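Local coordinates for protein Agap007691-pb (PDB 5C98) that is of unknown function but belongs to the serpins, many of which inhibit serine proteases, and may do the same, at residues L26-A31 and Q291-L296; Q81-A86 and R119-T124; G174-T179 and H324-V329; H209-V214 and W273-L278. All coordinates share one frame; numbering follows the deposited sequence.

Contact 1 (L26-A31 and Q291-L296); sequences LEYFKA and QTLGKL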
loop_
_atom_site.group_PDB
_atom_site.type_symbol
_atom_site.label_atom_id
_atom_site.label_comp_id
_atom_site.label_asym_id
_atom_site.label_seq_id
_atom_site.Cartn_x
_atom_site.Cartn_y
_atom_site.Cartn_z
ATOM N N LEU A 26 8.454 -6.450 0.894
ATOM C CA LEU A 26 9.516 -6.182 -0.068
ATOM C C LEU A 26 9.452 -7.137 -1.249
ATOM O O LEU A 26 9.701 -6.721 -2.383
ATOM C CB LEU A 26 10.874 -6.218 0.634
ATOM C CG LEU A 26 11.058 -5.139 1.703
ATOM C CD1 LEU A 26 12.430 -5.363 2.355
ATOM C CD2 LEU A 26 10.876 -3.707 1.178
ATOM N N GLU A 27 9.103 -8.414 -1.018
ATOM C CA GLU A 27 8.932 -9.340 -2.135
ATOM C C GLU A 27 7.792 -8.904 -3.040
ATOM O O GLU A 27 7.907 -8.933 -4.268
ATOM C CB GLU A 27 8.639 -10.741 -1.602
ATOM C CG GLU A 27 9.862 -11.432 -0.999
ATOM C CD GLU A 27 9.517 -12.687 -0.236
ATOM O OE1 GLU A 27 8.352 -12.834 0.209
ATOM O OE2 GLU A 27 10.430 -13.527 -0.063
ATOM N N TYR A 28 6.673 -8.503 -2.447
ATOM C CA TYR A 28 5.536 -8.046 -3.230
ATOM C C TYR A 28 5.902 -6.814 -4.049
ATOM O O TYR A 28 5.555 -6.710 -5.230
ATOM C CB TYR A 28 4.413 -7.720 -2.256
ATOM C CG TYR A 28 3.071 -7.365 -2.861
ATOM C CD1 TYR A 28 2.823 -6.113 -3.393
ATOM C CD2 TYR A 28 2.021 -8.267 -2.820
ATOM C CE1 TYR A 28 1.577 -5.779 -3.884
ATOM C CE2 TYR A 28 0.782 -7.939 -3.320
ATOM C CZ TYR A 28 0.564 -6.718 -3.844
ATOM O OH TYR A 28 -0.694 -6.362 -4.324
ATOM N N PHE A 29 6.573 -5.853 -3.425
ATOM C CA PHE A 29 6.941 -4.647 -4.160
ATOM C C PHE A 29 7.864 -4.965 -5.329
ATOM O O PHE A 29 7.699 -4.403 -6.411
ATOM C CB PHE A 29 7.562 -3.599 -3.234
ATOM C CG PHE A 29 7.833 -2.296 -3.922
ATOM C CD1 PHE A 29 6.813 -1.613 -4.553
ATOM C CD2 PHE A 29 9.100 -1.774 -3.993
ATOM C CE1 PHE A 29 7.050 -0.431 -5.217
ATOM C CE2 PHE A 29 9.304 -0.571 -4.649
ATOM C CZ PHE A 29 8.278 0.067 -5.250
ATOM N N LYS A 30 8.831 -5.863 -5.136
ATOM C CA LYS A 30 9.697 -6.254 -6.246
ATOM C C LYS A 30 8.894 -6.856 -7.382
ATOM O O LYS A 30 9.265 -6.714 -8.551
ATOM C CB LYS A 30 10.735 -7.290 -5.783
ATOM C CG LYS A 30 11.772 -6.697 -4.910
ATOM C CD LYS A 30 12.677 -7.738 -4.268
ATOM C CE LYS A 30 13.258 -7.120 -3.010
ATOM N NZ LYS A 30 14.427 -7.873 -2.569
ATOM N N ALA A 31 7.816 -7.564 -7.066
ATOM C CA ALA A 31 6.996 -8.189 -8.098
ATOM C C ALA A 31 6.126 -7.188 -8.834
ATOM O O ALA A 31 5.720 -7.470 -9.965
ATOM C CB ALA A 31 6.092 -9.255 -7.469
ATOM N N GLN A 291 -3.046 -9.972 -9.692
ATOM C CA GLN A 291 -1.908 -10.196 -10.583
ATOM C C GLN A 291 -0.608 -10.387 -9.806
ATOM O O GLN A 291 0.163 -11.317 -10.084
ATOM C CB GLN A 291 -1.780 -9.035 -11.563
ATOM C CG GLN A 291 -0.531 -9.052 -12.411
ATOM C CD GLN A 291 -0.455 -7.844 -13.318
ATOM O OE1 GLN A 291 0.142 -6.823 -12.968
ATOM N NE2 GLN A 291 -1.077 -7.944 -14.483
ATOM N N THR A 292 -0.347 -9.527 -8.825
ATOM C CA THR A 292 0.915 -9.595 -8.083
ATOM C C THR A 292 0.998 -10.858 -7.236
ATOM O O THR A 292 2.038 -11.523 -7.211
ATOM C CB THR A 292 1.083 -8.343 -7.233
ATOM O OG1 THR A 292 0.981 -7.189 -8.091
ATOM C CG2 THR A 292 2.467 -8.337 -6.534
ATOM N N LEU A 293 -0.075 -11.212 -6.536
ATOM C CA LEU A 293 -0.069 -12.453 -5.770
ATOM C C LEU A 293 0.108 -13.661 -6.680
ATOM O O LEU A 293 0.778 -14.632 -6.313
ATOM C CB LEU A 293 -1.356 -12.562 -4.946
ATOM C CG LEU A 293 -1.460 -11.582 -3.780
ATOM C CD1 LEU A 293 -2.865 -11.606 -3.228
ATOM C CD2 LEU A 293 -0.457 -11.898 -2.676
ATOM N N GLY A 294 -0.475 -13.617 -7.876
ATOM C CA GLY A 294 -0.244 -14.681 -8.842
ATOM C C GLY A 294 1.228 -14.830 -9.182
ATOM O O GLY A 294 1.763 -15.942 -9.198
ATOM N N LYS A 295 1.909 -13.701 -9.422
ATOM C CA LYS A 295 3.343 -13.706 -9.719
ATOM C C LYS A 295 4.169 -14.288 -8.571
ATOM O O LYS A 295 5.236 -14.875 -8.801
ATOM C CB LYS A 295 3.838 -12.278 -9.979
ATOM C CG LYS A 295 3.491 -11.664 -11.321
ATOM C CD LYS A 295 4.219 -10.316 -11.531
ATOM C CE LYS A 295 5.737 -10.476 -11.650
ATOM N NZ LYS A 295 6.444 -9.187 -11.965
ATOM N N LEU A 296 3.734 -14.085 -7.335
ATOM C CA LEU A 296 4.425 -14.603 -6.163
ATOM C C LEU A 296 4.126 -16.073 -5.883
ATOM O O LEU A 296 4.726 -16.634 -4.960
ATOM C CB LEU A 296 4.030 -13.800 -4.935
ATOM C CG LEU A 296 4.415 -12.311 -4.902
ATOM C CD1 LEU A 296 3.844 -11.610 -3.709
ATOM C CD2 LEU A 296 5.927 -12.161 -4.922
HETATM O O HOH W 1 2.443 -7.244 -10.490
#
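Packing on an aromatic face dominates the contact between L26-A31 and Q291-L296: the methyl CG2 of T292 sits over the centre of the Y28 ring, a CH-pi contact with CG2 3.5 Å from the Y28 ring centroid and only 5° off its normal. In T292 this methyl is the branch anti to the backbone N, while OG1 is turned beside the N. A beta-branched residue thus offers an apolar arm to the ring and keeps its hydroxyl for a water.

The other apolar contacts surround this one. L293 CD2 meets the edge of the ring, 4.2 Å from Y28 CE2, and L296 CD1 lies 3.9 Å from Y28 CD2. The second methyl of L296, CD2, reaches A31 CB at 3.9 Å; alanine is small enough to bring the backbones within 6.2 Å between the CA atoms of A31 and T292. In the serpin fold, helix 15-32 crosses helix 289-295 here, the short segments making an angle of 107°, and both Y28 and L293 also rest on V46 of the central helix 43-51.

Polar bonds gather at the end of helix 15-32. K295, its chain bent at chi3 (67°), swings its ammonium to A31 O, with NZ 2.7 Å from that oxygen, in the carbonyl plane and on a lone pair. The partial negative charge expected at a helix C-terminus should favour a lysine in this place. One water is bonded to T292 OG1 at 2.8 Å and more weakly to A31 O and Q291 OE1.

Contact 2 (Q81-A86 and R119-T124); sequences QQQRLA and RTFQTT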
loop_
_atom_site.group_PDB
_atom_site.type_symbol
_atom_site.label_atom_id
_atom_site.label_comp_id
_atom_site.label_asym_id
_atom_site.label_seq_id
_atom_site.Cartn_x
_atom_site.Cartn_y
_atom_site.Cartn_z
ATOM N N GLN A 81 -6.522 -12.315 15.403
ATOM C CA GLN A 81 -5.318 -11.605 14.976
ATOM C C GLN A 81 -5.657 -10.572 13.901
ATOM O O GLN A 81 -5.198 -9.424 13.954
ATOM C CB GLN A 81 -4.283 -12.611 14.472
ATOM C CG GLN A 81 -3.008 -12.001 13.870
ATOM C CD GLN A 81 -2.157 -13.028 13.113
ATOM O OE1 GLN A 81 -2.341 -13.255 11.927
ATOM N NE2 GLN A 81 -1.242 -13.666 13.822
ATOM N N GLN A 82 -6.449 -10.961 12.910
ATOM C CA GLN A 82 -6.807 -10.018 11.861
ATOM C C GLN A 82 -7.488 -8.802 12.473
ATOM O O GLN A 82 -7.171 -7.663 12.122
ATOM C CB GLN A 82 -7.720 -10.695 10.840
ATOM C CG GLN A 82 -7.919 -9.920 9.545
ATOM C CD GLN A 82 -8.910 -8.782 9.645
ATOM O OE1 GLN A 82 -9.661 -8.660 10.611
ATOM N NE2 GLN A 82 -8.945 -7.968 8.625
ATOM N N GLN A 83 -8.395 -9.034 13.417
ATOM C CA GLN A 83 -9.158 -7.937 14.007
ATOM C C GLN A 83 -8.230 -6.967 14.720
ATOM O O GLN A 83 -8.375 -5.751 14.608
ATOM C CB GLN A 83 -10.191 -8.488 14.994
ATOM C CG GLN A 83 -11.367 -9.174 14.349
ATOM C CD GLN A 83 -12.306 -9.773 15.368
ATOM O OE1 GLN A 83 -11.955 -10.711 16.084
ATOM N NE2 GLN A 83 -13.485 -9.192 15.482
ATOM N N ARG A 84 -7.313 -7.502 15.516
ATOM C CA ARG A 84 -6.391 -6.670 16.276
ATOM C C ARG A 84 -5.489 -5.875 15.341
ATOM O O ARG A 84 -5.274 -4.669 15.533
ATOM C CB ARG A 84 -5.576 -7.586 17.199
ATOM C CG ARG A 84 -4.617 -6.883 18.128
ATOM C CD ARG A 84 -3.980 -7.886 19.105
ATOM N NE ARG A 84 -3.242 -8.944 18.420
ATOM C CZ ARG A 84 -2.010 -8.809 17.937
ATOM N NH1 ARG A 84 -1.373 -7.652 18.054
ATOM N NH2 ARG A 84 -1.411 -9.829 17.334
ATOM N N LEU A 85 -4.944 -6.535 14.327
ATOM C CA LEU A 85 -4.013 -5.858 13.431
ATOM C C LEU A 85 -4.713 -4.809 12.586
ATOM O O LEU A 85 -4.154 -3.728 12.350
ATOM C CB LEU A 85 -3.318 -6.874 12.540
ATOM C CG LEU A 85 -2.406 -7.861 13.282
ATOM C CD1 LEU A 85 -1.785 -8.792 12.262
ATOM C CD2 LEU A 85 -1.317 -7.185 14.085
ATOM N N ALA A 86 -5.926 -5.104 12.116
ATOM C CA ALA A 86 -6.644 -4.142 11.293
ATOM C C ALA A 86 -7.040 -2.912 12.092
ATOM O O ALA A 86 -7.018 -1.794 11.573
ATOM C CB ALA A 86 -7.871 -4.789 10.676
ATOM N N ARG A 119 -20.715 -8.754 11.104
ATOM C CA ARG A 119 -20.760 -8.611 12.551
ATOM C C ARG A 119 -19.445 -8.903 13.260
ATOM O O ARG A 119 -19.423 -8.877 14.492
ATOM C CB ARG A 119 -21.899 -9.474 13.155
ATOM C CG ARG A 119 -23.246 -9.324 12.400
ATOM C CD ARG A 119 -24.445 -10.033 13.074
ATOM N NE ARG A 119 -24.236 -11.469 13.242
ATOM C CZ ARG A 119 -24.615 -12.410 12.379
ATOM N NH1 ARG A 119 -25.240 -12.097 11.253
ATOM N NH2 ARG A 119 -24.371 -13.684 12.654
ATOM N N THR A 120 -18.348 -9.169 12.537
ATOM C CA THR A 120 -17.056 -9.448 13.163
ATOM C C THR A 120 -15.959 -8.541 12.601
ATOM O O THR A 120 -15.360 -7.749 13.335
ATOM C CB THR A 120 -16.646 -10.917 12.970
ATOM O OG1 THR A 120 -17.734 -11.777 13.335
ATOM C CG2 THR A 120 -15.447 -11.245 13.818
ATOM N N PHE A 121 -15.675 -8.654 11.308
ATOM C CA PHE A 121 -14.572 -7.907 10.720
ATOM C C PHE A 121 -14.963 -6.456 10.485
ATOM O O PHE A 121 -16.132 -6.129 10.266
ATOM C CB PHE A 121 -14.176 -8.525 9.376
ATOM C CG PHE A 121 -13.523 -9.866 9.482
ATOM C CD1 PHE A 121 -12.437 -10.086 10.341
ATOM C CD2 PHE A 121 -13.984 -10.909 8.714
ATOM C CE1 PHE A 121 -11.845 -11.350 10.410
ATOM C CE2 PHE A 121 -13.396 -12.139 8.783
ATOM C CZ PHE A 121 -12.329 -12.357 9.613
ATOM N N GLN A 122 -13.957 -5.587 10.535
ATOM C CA GLN A 122 -14.069 -4.162 10.216
ATOM C C GLN A 122 -13.970 -4.055 8.703
ATOM O O GLN A 122 -12.882 -3.977 8.129
ATOM C CB GLN A 122 -12.936 -3.446 10.937
ATOM C CG GLN A 122 -12.705 -1.994 10.762
ATOM C CD GLN A 122 -11.491 -1.558 11.604
ATOM O OE1 GLN A 122 -11.068 -2.259 12.551
ATOM N NE2 GLN A 122 -10.922 -0.418 11.257
ATOM N N THR A 123 -15.130 -4.106 8.055
ATOM C CA THR A 123 -15.235 -4.065 6.609
ATOM C C THR A 123 -16.672 -3.688 6.279
ATOM O O THR A 123 -17.530 -3.597 7.159
ATOM C CB THR A 123 -14.820 -5.407 5.968
ATOM O OG1 THR A 123 -14.654 -5.227 4.559
ATOM C CG2 THR A 123 -15.840 -6.510 6.205
ATOM N N THR A 124 -16.915 -3.444 4.995
ATOM C CA THR A 124 -18.249 -3.187 4.476
ATOM C C THR A 124 -18.480 -4.080 3.266
ATOM O O THR A 124 -17.627 -4.171 2.379
ATOM C CB THR A 124 -18.420 -1.703 4.122
ATOM O OG1 THR A 124 -18.424 -0.923 5.338
ATOM C CG2 THR A 124 -19.753 -1.473 3.439
HETATM O O HOH W 2 -11.294 -6.562 11.206
HETATM O O HOH W 3 -10.604 -5.438 8.674
HETATM O O HOH W 4 -10.676 -4.962 13.383
#
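The connection between helix 111-119 and strand 124-128 runs past one side of helix 75-89, and T120, F121 and Q122 meet Q82, Q83 and A86 there. The one direct hydrogen bond runs from Q83 NE2 to T120 O, 3.2 Å long and bent to 142° at the hydrogen. Its donor stands well above the carbonyl plane, 59° out of it. Q83 NE2 also lies 3.3 Å from T120 CG2.

Q82 is folded at chi2 (-79°), which turns its amide along the helix flank to the F121 ring; Q82 OE1 comes 3.1 Å from F121 CD1, with amide and ring planes steeply inclined. In this serpin the loop leads into a strand of sheet A, and F121 also packs on I79 of the same helix.

Water fills the joint where Q122 faces the helix. Glutamine suits position 82 because its amide can both accept and give. One water donates a proton to Q82 OE1 (2.7 Å from the water oxygen) and accepts from Q122 N. A second accepts from Q82 NE2, which also bonds L48 O, and donates to Q122 O. The third donates to both Q83 O and Q122 OE1.

Contact 3 (G174-T179 and H324-V329); sequences GVSVLT and HCYLAV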
loop_
_atom_site.group_PDB
_atom_site.type_symbol
_atom_site.label_atom_id
_atom_site.label_comp_id
_atom_site.label_asym_id
_atom_site.label_seq_id
_atom_site.Cartn_x
_atom_site.Cartn_y
_atom_site.Cartn_z
ATOM N N GLY A 174 -8.241 0.191 0.101
ATOM C CA GLY A 174 -7.718 1.539 -0.018
ATOM C C GLY A 174 -6.806 1.853 1.147
ATOM O O GLY A 174 -7.246 1.715 2.292
ATOM N N VAL A 175 -5.574 2.317 0.904
ATOM C CA VAL A 175 -4.662 2.734 1.972
ATOM C C VAL A 175 -4.148 4.134 1.644
ATOM O O VAL A 175 -3.410 4.315 0.668
ATOM C CB VAL A 175 -3.502 1.773 2.190
ATOM C CG1 VAL A 175 -2.569 2.291 3.283
ATOM C CG2 VAL A 175 -4.076 0.392 2.553
ATOM N N SER A 176 -4.522 5.099 2.464
ATOM C CA SER A 176 -4.188 6.499 2.261
ATOM C C SER A 176 -3.441 7.014 3.465
ATOM O O SER A 176 -3.946 6.959 4.585
ATOM C CB SER A 176 -5.437 7.345 2.036
ATOM O OG SER A 176 -6.093 6.872 0.882
ATOM N N VAL A 177 -2.246 7.530 3.230
ATOM C CA VAL A 177 -1.479 8.202 4.266
ATOM C C VAL A 177 -1.843 9.678 4.185
ATOM O O VAL A 177 -1.589 10.319 3.160
ATOM C CB VAL A 177 0.026 7.992 4.051
ATOM C CG1 VAL A 177 0.831 8.813 5.079
ATOM C CG2 VAL A 177 0.344 6.514 4.094
ATOM N N LEU A 178 -2.436 10.204 5.245
ATOM C CA LEU A 178 -3.005 11.542 5.256
ATOM C C LEU A 178 -2.307 12.504 6.212
ATOM O O LEU A 178 -2.505 13.717 6.094
ATOM C CB LEU A 178 -4.501 11.467 5.595
ATOM C CG LEU A 178 -5.295 10.521 4.691
ATOM C CD1 LEU A 178 -6.697 10.290 5.244
ATOM C CD2 LEU A 178 -5.342 11.055 3.271
ATOM N N THR A 179 -1.480 12.009 7.113
ATOM C CA THR A 179 -0.853 12.879 8.090
ATOM C C THR A 179 0.202 13.754 7.409
ATOM O O THR A 179 0.908 13.287 6.510
ATOM C CB THR A 179 -0.208 12.016 9.172
ATOM O OG1 THR A 179 -1.222 11.390 9.953
ATOM C CG2 THR A 179 0.602 12.833 10.088
ATOM N N HIS A 324 -5.954 0.606 -4.129
ATOM C CA HIS A 324 -5.655 1.976 -4.523
ATOM C C HIS A 324 -5.054 2.680 -3.327
ATOM O O HIS A 324 -5.622 2.648 -2.229
ATOM C CB HIS A 324 -6.932 2.688 -4.988
ATOM C CG HIS A 324 -6.715 3.727 -6.040
ATOM N ND1 HIS A 324 -7.563 3.873 -7.120
ATOM C CD2 HIS A 324 -5.784 4.700 -6.166
ATOM C CE1 HIS A 324 -7.157 4.882 -7.865
ATOM N NE2 HIS A 324 -6.074 5.404 -7.313
ATOM N N CYS A 325 -3.869 3.245 -3.517
ATOM C CA CYS A 325 -3.126 3.854 -2.434
ATOM C C CYS A 325 -2.852 5.311 -2.737
ATOM O O CYS A 325 -2.734 5.710 -3.898
ATOM C CB CYS A 325 -1.798 3.158 -2.228
ATOM S SG CYS A 325 -1.964 1.486 -1.503
ATOM N N TYR A 326 -2.708 6.091 -1.677
ATOM C CA TYR A 326 -2.451 7.516 -1.768
ATOM C C TYR A 326 -1.420 7.934 -0.731
ATOM O O TYR A 326 -1.450 7.462 0.411
ATOM C CB TYR A 326 -3.739 8.286 -1.490
ATOM C CG TYR A 326 -3.579 9.805 -1.392
ATOM C CD1 TYR A 326 -3.505 10.588 -2.528
ATOM C CD2 TYR A 326 -3.484 10.428 -0.157
ATOM C CE1 TYR A 326 -3.340 12.000 -2.443
ATOM C CE2 TYR A 326 -3.318 11.822 -0.054
ATOM C CZ TYR A 326 -3.273 12.593 -1.193
ATOM O OH TYR A 326 -3.128 13.983 -1.106
ATOM N N LEU A 327 -0.534 8.835 -1.144
ATOM C CA LEU A 327 0.437 9.508 -0.291
ATOM C C LEU A 327 0.738 10.860 -0.917
ATOM O O LEU A 327 0.876 10.952 -2.133
ATOM C CB LEU A 327 1.749 8.710 -0.233
ATOM C CG LEU A 327 2.933 9.407 0.436
ATOM C CD1 LEU A 327 2.710 9.596 1.950
ATOM C CD2 LEU A 327 4.186 8.623 0.206
ATOM N N ALA A 328 0.867 11.907 -0.097
ATOM C CA ALA A 328 1.335 13.204 -0.581
ATOM C C ALA A 328 2.255 13.829 0.466
ATOM O O ALA A 328 2.205 13.467 1.647
ATOM C CB ALA A 328 0.158 14.104 -0.910
ATOM N N VAL A 329 3.162 14.701 0.022
ATOM C CA VAL A 329 3.971 15.486 0.952
ATOM C C VAL A 329 3.797 16.972 0.648
ATOM O O VAL A 329 3.434 17.354 -0.465
ATOM C CB VAL A 329 5.465 15.088 0.978
ATOM C CG1 VAL A 329 5.647 13.684 1.541
ATOM C CG2 VAL A 329 6.086 15.208 -0.410
HETATM O O HOH W 5 -0.812 12.693 2.452
HETATM O O HOH W 6 0.949 14.065 3.964
#
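Y326 and S176 are paired across two parallel strands and send their side chains to the same face of the sheet. From its CB, 3.6 Å from S176 OG, the tyrosine runs with CG anti to the backbone N (chi1 173°), which carries the ring along the strand toward L178. Y326 CD2 lies 3.8 Å from V177 O and 3.9 Å from L178 CD2, and CE2 continues along the same methyl, the two side chains crossing at about a right angle. Beyond CE2 come CZ and the hydroxyl; a tyrosine suits this partly exposed place, its apolar ring lying on L178 and its OH at the far end.

On the reverse face V177 CG1 packs beside L327 CD1 at 3.7 Å, and V175 faces C325, compact apolar groups for a buried layer. The ladder is made by V175 N to H324 O, Y326 N to V175 O, and V177 N to Y326 O at 2.9 Å. Beyond it the strands part: V177 O and A328 N are 4.4 Å apart, bridged by a water, and a second water joins T179 O to A328 O. These strands lie side by side in sheet A, as in serpins whose reactive loop has not inserted between them.

Strand 95-104 flanks 169-177 and strand 270-287 flanks 320-328; Q368 of strand 366-372 and I358 of strand 354-360 pack beneath V177 and L327, while T149 and F154, following helix 133-146, bind S176 and H324 on the tyrosine face.

Contact 4 (H209-V214 and W273-L278); sequences HTTAFV and WTDLKL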
loop_
_atom_site.group_PDB
_atom_site.type_symbol
_atom_site.label_atom_id
_atom_site.label_comp_id
_atom_site.label_asym_id
_atom_site.label_seq_id
_atom_site.Cartn_x
_atom_site.Cartn_y
_atom_site.Cartn_z
ATOM N N HIS A 209 12.594 22.679 -0.104
ATOM C CA HIS A 209 13.955 22.792 0.408
ATOM C C HIS A 209 13.898 23.225 1.859
ATOM O O HIS A 209 13.197 24.192 2.181
ATOM C CB HIS A 209 14.713 23.869 -0.368
ATOM C CG HIS A 209 16.172 23.967 -0.039
ATOM N ND1 HIS A 209 16.969 24.984 -0.521
ATOM C CD2 HIS A 209 16.990 23.153 0.672
ATOM C CE1 HIS A 209 18.210 24.808 -0.101
ATOM N NE2 HIS A 209 18.250 23.705 0.627
ATOM N N THR A 210 14.663 22.555 2.714
ATOM C CA THR A 210 14.787 23.019 4.087
ATOM C C THR A 210 16.081 22.491 4.679
ATOM O O THR A 210 16.787 21.660 4.094
ATOM C CB THR A 210 13.562 22.629 4.925
ATOM O OG1 THR A 210 13.526 23.434 6.103
ATOM C CG2 THR A 210 13.596 21.157 5.313
ATOM N N THR A 211 16.396 23.003 5.855
ATOM C CA THR A 211 17.435 22.449 6.703
ATOM C C THR A 211 16.728 21.817 7.888
ATOM O O THR A 211 16.056 22.517 8.653
ATOM C CB THR A 211 18.383 23.539 7.187
ATOM O OG1 THR A 211 19.005 24.160 6.055
ATOM C CG2 THR A 211 19.463 22.935 8.075
ATOM N N ALA A 212 16.842 20.505 8.013
ATOM C CA ALA A 212 16.107 19.755 9.021
ATOM C C ALA A 212 17.058 18.861 9.798
ATOM O O ALA A 212 18.073 18.394 9.276
ATOM C CB ALA A 212 15.047 18.886 8.381
ATOM N N PHE A 213 16.700 18.607 11.058
ATOM C CA PHE A 213 17.477 17.735 11.927
ATOM C C PHE A 213 16.828 16.354 11.862
ATOM O O PHE A 213 15.999 15.977 12.694
ATOM C CB PHE A 213 17.487 18.296 13.344
ATOM C CG PHE A 213 18.426 17.589 14.265
ATOM C CD1 PHE A 213 19.791 17.614 14.046
ATOM C CD2 PHE A 213 17.943 16.919 15.380
ATOM C CE1 PHE A 213 20.658 16.967 14.908
ATOM C CE2 PHE A 213 18.802 16.275 16.238
ATOM C CZ PHE A 213 20.159 16.296 16.003
ATOM N N VAL A 214 17.214 15.592 10.838
ATOM C CA VAL A 214 16.570 14.329 10.499
ATOM C C VAL A 214 17.540 13.170 10.690
ATOM O O VAL A 214 18.758 13.302 10.536
ATOM C CB VAL A 214 16.009 14.314 9.055
ATOM C CG1 VAL A 214 14.801 15.227 8.933
ATOM C CG2 VAL A 214 17.099 14.683 8.038
ATOM N N TRP A 273 21.763 17.570 11.123
ATOM C CA TRP A 273 21.262 18.709 10.368
ATOM C C TRP A 273 21.526 18.464 8.887
ATOM O O TRP A 273 22.678 18.275 8.480
ATOM C CB TRP A 273 21.916 20.001 10.849
ATOM C CG TRP A 273 21.258 20.533 12.096
ATOM C CD1 TRP A 273 21.806 20.624 13.346
ATOM C CD2 TRP A 273 19.918 21.025 12.209
ATOM N NE1 TRP A 273 20.892 21.151 14.224
ATOM C CE2 TRP A 273 19.724 21.407 13.554
ATOM C CE3 TRP A 273 18.864 21.188 11.304
ATOM C CZ2 TRP A 273 18.521 21.942 14.012
ATOM C CZ3 TRP A 273 17.670 21.717 11.760
ATOM C CH2 TRP A 273 17.508 22.087 13.103
ATOM N N THR A 274 20.449 18.420 8.098
ATOM C CA THR A 274 20.514 17.964 6.713
ATOM C C THR A 274 19.911 19.004 5.794
ATOM O O THR A 274 18.809 19.498 6.044
ATOM C CB THR A 274 19.720 16.668 6.562
ATOM O OG1 THR A 274 20.307 15.660 7.387
ATOM C CG2 THR A 274 19.692 16.176 5.094
ATOM N N ASP A 275 20.622 19.316 4.713
ATOM C CA ASP A 275 20.070 20.154 3.662
ATOM C C ASP A 275 19.256 19.246 2.757
ATOM O O ASP A 275 19.807 18.413 2.028
ATOM C CB ASP A 275 21.160 20.871 2.877
ATOM C CG ASP A 275 20.586 21.928 1.986
ATOM O OD1 ASP A 275 20.215 21.600 0.855
ATOM O OD2 ASP A 275 20.441 23.083 2.447
ATOM N N LEU A 276 17.939 19.378 2.867
ATOM C CA LEU A 276 16.994 18.444 2.281
ATOM C C LEU A 276 16.256 19.108 1.129
ATOM O O LEU A 276 15.709 20.202 1.287
ATOM C CB LEU A 276 16.008 18.007 3.370
ATOM C CG LEU A 276 14.901 17.009 3.044
ATOM C CD1 LEU A 276 15.473 15.695 2.619
ATOM C CD2 LEU A 276 14.022 16.832 4.256
ATOM N N LYS A 277 16.218 18.429 -0.014
ATOM C CA LYS A 277 15.416 18.824 -1.152
ATOM C C LYS A 277 14.615 17.625 -1.610
ATOM O O LYS A 277 15.146 16.522 -1.693
ATOM C CB LYS A 277 16.251 19.362 -2.295
ATOM C CG LYS A 277 16.910 20.676 -1.953
ATOM C CD LYS A 277 17.609 21.215 -3.161
ATOM C CE LYS A 277 17.960 22.676 -3.023
ATOM N NZ LYS A 277 18.384 23.228 -4.340
ATOM N N LEU A 278 13.326 17.854 -1.886
ATOM C CA LEU A 278 12.396 16.773 -2.225
ATOM C C LEU A 278 11.337 17.397 -3.120
ATOM O O LEU A 278 10.853 18.485 -2.801
ATOM C CB LEU A 278 11.729 16.266 -0.933
ATOM C CG LEU A 278 10.812 15.050 -0.933
ATOM C CD1 LEU A 278 11.617 13.768 -1.074
ATOM C CD2 LEU A 278 9.995 14.983 0.354
#
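D275 OD1 accepts from two histidines: H349 NE2 of strand 346-349 and, weakly, H209 NE2 across the contact. The straighter bond of H209 goes to the other oxygen, H209 NE2 to D275 OD2 2.9 Å at 158°, reached on the syn side and lying in the ring plane. NE2 is equally near both oxygens, and its one N-H is shared unevenly between them; the ring and carboxylate planes are 70° apart. Over the ring lies K277, its CE 3.5 Å from the H209 centroid, while its NZ goes on to a salt bridge with E193; the lysine's aliphatic length makes it a good cover.

Strands 209-214 and 273-278 are antiparallel neighbours in sheet C of the serpin fold. T210 with L276 and A212 with T274 are the hydrogen-bonded pairs, the shortest bond being T274 N to A212 O at 2.7 Å.

At the far end, on the same face as H209, the indole of W273 reaches back across the neighbouring strand. F213 CB sits 3.5 Å above its six-membered ring, and the F213 and W273 planes meet obliquely, at 47°. T211 O meets the indole edge, with W273 CZ3 at 3.6 Å. The reverse face carries T210, A212, T274 and L276, where L276 packs on F185 and M229.

Overall arrangement
Contacts 3 and 4 are joined directly: strands 320-328 and 270-287 are neighbours, and V329 CG2 touches L278 CD2 at 4.0 Å, though the contact centres lie 23 Å apart. Strand 270-287 thus runs from sheet C into sheet A, and helix 289-295 of contact 1 follows it in the chain. Contact 1 stands about 8 Å from contact 3 at the nearest atoms without touching. Contacts 2 and 4 lie on opposite sides of the chain's centre, their own centres 39 Å apart. The reactive loop expected of a serpin would follow contact 3 in the chain, where residues 335-343 are not modelled.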